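Local coordinates for Low molecular weight heat shock protein (Xanthomonas axonopodis pv. citri, PDB 3GLA) that probably acts as a molecular chaperone of the small heat-shock (alpha-crystallin) family, holding unfolding proteins back from aggregation under stress, at residues K10-N14 with H15-Y19. Residues are numbered along the deposited sequence; the frame is centred on the assembly and turned at random.
Sequences KEEVN and HFVLY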
loop_
_atom_site.group_PDB
_atom_site.type_symbol
_atom_site.label_atom_id
_atom_site.label_comp_id
_atom_site.label_asym_id
_atom_site.label_seq_id
_atom_site.Cartn_x
_atom_site.Cartn_y
_atom_site.Cartn_z
ATOM N N LYS B 10 -1.895 -0.609 17.029
ATOM C CA LYS B 10 -0.964 -0.657 18.138
ATOM C C LYS B 10 -1.541 0.183 19.231
ATOM O O LYS B 10 -2.072 1.266 19.045
ATOM C CB LYS B 10 0.375 -0.079 17.707
ATOM C CG LYS B 10 1.384 -0.139 18.740
ATOM C CD LYS B 10 2.568 0.687 18.275
ATOM C CE LYS B 10 3.738 0.347 19.274
ATOM N NZ LYS B 10 4.814 1.270 18.890
ATOM N N GLU B 11 -1.363 -0.315 20.448
ATOM C CA GLU B 11 -1.751 0.503 21.584
ATOM C C GLU B 11 -0.495 0.959 22.293
ATOM O O GLU B 11 0.399 0.156 22.723
ATOM C CB GLU B 11 -2.616 -0.335 22.512
ATOM C CG GLU B 11 -2.900 0.545 23.793
ATOM C CD GLU B 11 -3.833 -0.141 24.746
ATOM O OE1 GLU B 11 -4.496 -1.159 24.422
ATOM O OE2 GLU B 11 -4.048 0.523 25.824
ATOM N N GLU B 12 -0.242 2.235 22.226
ATOM C CA GLU B 12 0.914 2.863 22.909
ATOM C C GLU B 12 0.386 3.365 24.251
ATOM O O GLU B 12 -0.804 3.198 24.567
ATOM C CB GLU B 12 1.483 3.973 22.124
ATOM C CG GLU B 12 2.165 3.435 20.855
ATOM C CD GLU B 12 2.751 4.481 19.942
ATOM O OE1 GLU B 12 3.616 4.079 19.090
ATOM O OE2 GLU B 12 2.350 5.687 20.076
ATOM N N VAL B 13 1.307 3.944 25.031
ATOM C CA VAL B 13 0.934 4.348 26.391
ATOM C C VAL B 13 -0.081 5.484 26.337
ATOM O O VAL B 13 -1.110 5.412 27.014
ATOM C CB VAL B 13 2.181 4.753 27.258
ATOM C CG1 VAL B 13 1.656 5.265 28.652
ATOM C CG2 VAL B 13 3.028 3.530 27.490
ATOM N N ASN B 14 0.122 6.408 25.436
ATOM C CA ASN B 14 -0.816 7.550 25.316
ATOM C C ASN B 14 -1.774 7.526 24.120
ATOM O O ASN B 14 -2.614 8.424 23.974
ATOM C CB ASN B 14 -0.001 8.827 25.086
ATOM C CG ASN B 14 0.878 9.149 26.243
ATOM O OD1 ASN B 14 2.061 9.530 26.060
ATOM N ND2 ASN B 14 0.345 8.925 27.452
ATOM N N HIS B 15 -1.619 6.538 23.222
ATOM C CA HIS B 15 -2.326 6.650 21.939
ATOM C C HIS B 15 -2.522 5.238 21.416
ATOM O O HIS B 15 -1.806 4.279 21.815
ATOM C CB HIS B 15 -1.474 7.264 20.851
ATOM C CG HIS B 15 -1.100 8.665 21.070
ATOM N ND1 HIS B 15 -1.831 9.733 20.562
ATOM C CD2 HIS B 15 -0.022 9.191 21.699
ATOM C CE1 HIS B 15 -1.236 10.857 20.916
ATOM N NE2 HIS B 15 -0.140 10.561 21.607
ATOM N N PHE B 16 -3.568 5.118 20.633
ATOM C CA PHE B 16 -3.587 3.947 19.710
ATOM C C PHE B 16 -3.056 4.467 18.354
ATOM O O PHE B 16 -3.173 5.672 18.044
ATOM C CB PHE B 16 -4.947 3.570 19.535
ATOM C CG PHE B 16 -5.514 2.975 20.769
ATOM C CD1 PHE B 16 -6.126 3.798 21.717
ATOM C CD2 PHE B 16 -5.361 1.603 21.023
ATOM C CE1 PHE B 16 -6.659 3.266 22.893
ATOM C CE2 PHE B 16 -5.907 1.004 22.207
ATOM C CZ PHE B 16 -6.552 1.860 23.170
ATOM N N VAL B 17 -2.489 3.560 17.553
ATOM C CA VAL B 17 -2.038 4.020 16.271
ATOM C C VAL B 17 -2.572 2.944 15.293
ATOM O O VAL B 17 -2.438 1.731 15.554
ATOM C CB VAL B 17 -0.570 4.052 16.111
ATOM C CG1 VAL B 17 -0.168 4.565 14.731
ATOM C CG2 VAL B 17 0.176 4.955 17.243
ATOM N N LEU B 18 -3.223 3.405 14.226
ATOM C CA LEU B 18 -3.631 2.460 13.211
ATOM C C LEU B 18 -2.843 2.770 11.989
ATOM O O LEU B 18 -2.670 3.941 11.617
ATOM C CB LEU B 18 -5.075 2.614 12.958
ATOM C CG LEU B 18 -5.682 1.649 11.946
ATOM C CD1 LEU B 18 -7.240 1.370 12.340
ATOM C CD2 LEU B 18 -5.480 2.239 10.460
ATOM N N TYR B 19 -2.302 1.723 11.367
ATOM C CA TYR B 19 -1.504 1.960 10.161
ATOM C C TYR B 19 -2.240 1.207 9.079
ATOM O O TYR B 19 -2.593 0.046 9.261
ATOM C CB TYR B 19 -0.141 1.292 10.289
ATOM C CG TYR B 19 0.658 1.756 11.465
ATOM C CD1 TYR B 19 1.499 2.833 11.357
ATOM C CD2 TYR B 19 0.554 1.070 12.671
ATOM C CE1 TYR B 19 2.271 3.256 12.486
ATOM C CE2 TYR B 19 1.293 1.442 13.733
ATOM C CZ TYR B 19 2.147 2.515 13.606
ATOM O OH TYR B 19 2.815 2.888 14.781
#
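Lys-10 and Val-17 face each other as an antiparallel hydrogen-bonded pair where the chain folds back on itself in a tight hairpin. Lys-10 N reaches Val-17 O at 2.8 Å, and Val-17 N returns the bond to Lys-10 O. At the turn, Glu-12 N gives a third bond to His-15 O (2.6 Å), bent at the hydrogen (141°). The beta-branched Val-17 suits an extended strand, and its CG2 lies 3.6 Å from Glu-12 OE2. Lys-10, long and flexible, carries its charge out of a buried strand position, its CD passing 4.1 Å from Tyr-19 OH, until NZ meets Glu-12 OE1 in a 3.1 Å salt bridge; Glu-52 of the second subunit is its stronger partner. His-15, with CG beside its own backbone N (chi1 -66°), turns one ring face over the Asn-14 carbonyl. On the face opposite Lys-10 and Val-17, the aliphatic part of Glu-11 lies along the flat Phe-16 ring, CG 3.4 Å from CE2, while Lys-96 makes a salt bridge with the Glu-11 carboxylate and a cation-pi contact with the Phe-16 ring. Strand 15-21 continues the sheet to strand 89-95, as in the alpha-crystallin beta-sandwich, whereas strand 7-11, outermost within its chain, pairs at Lys-10 with a strand of the second subunit.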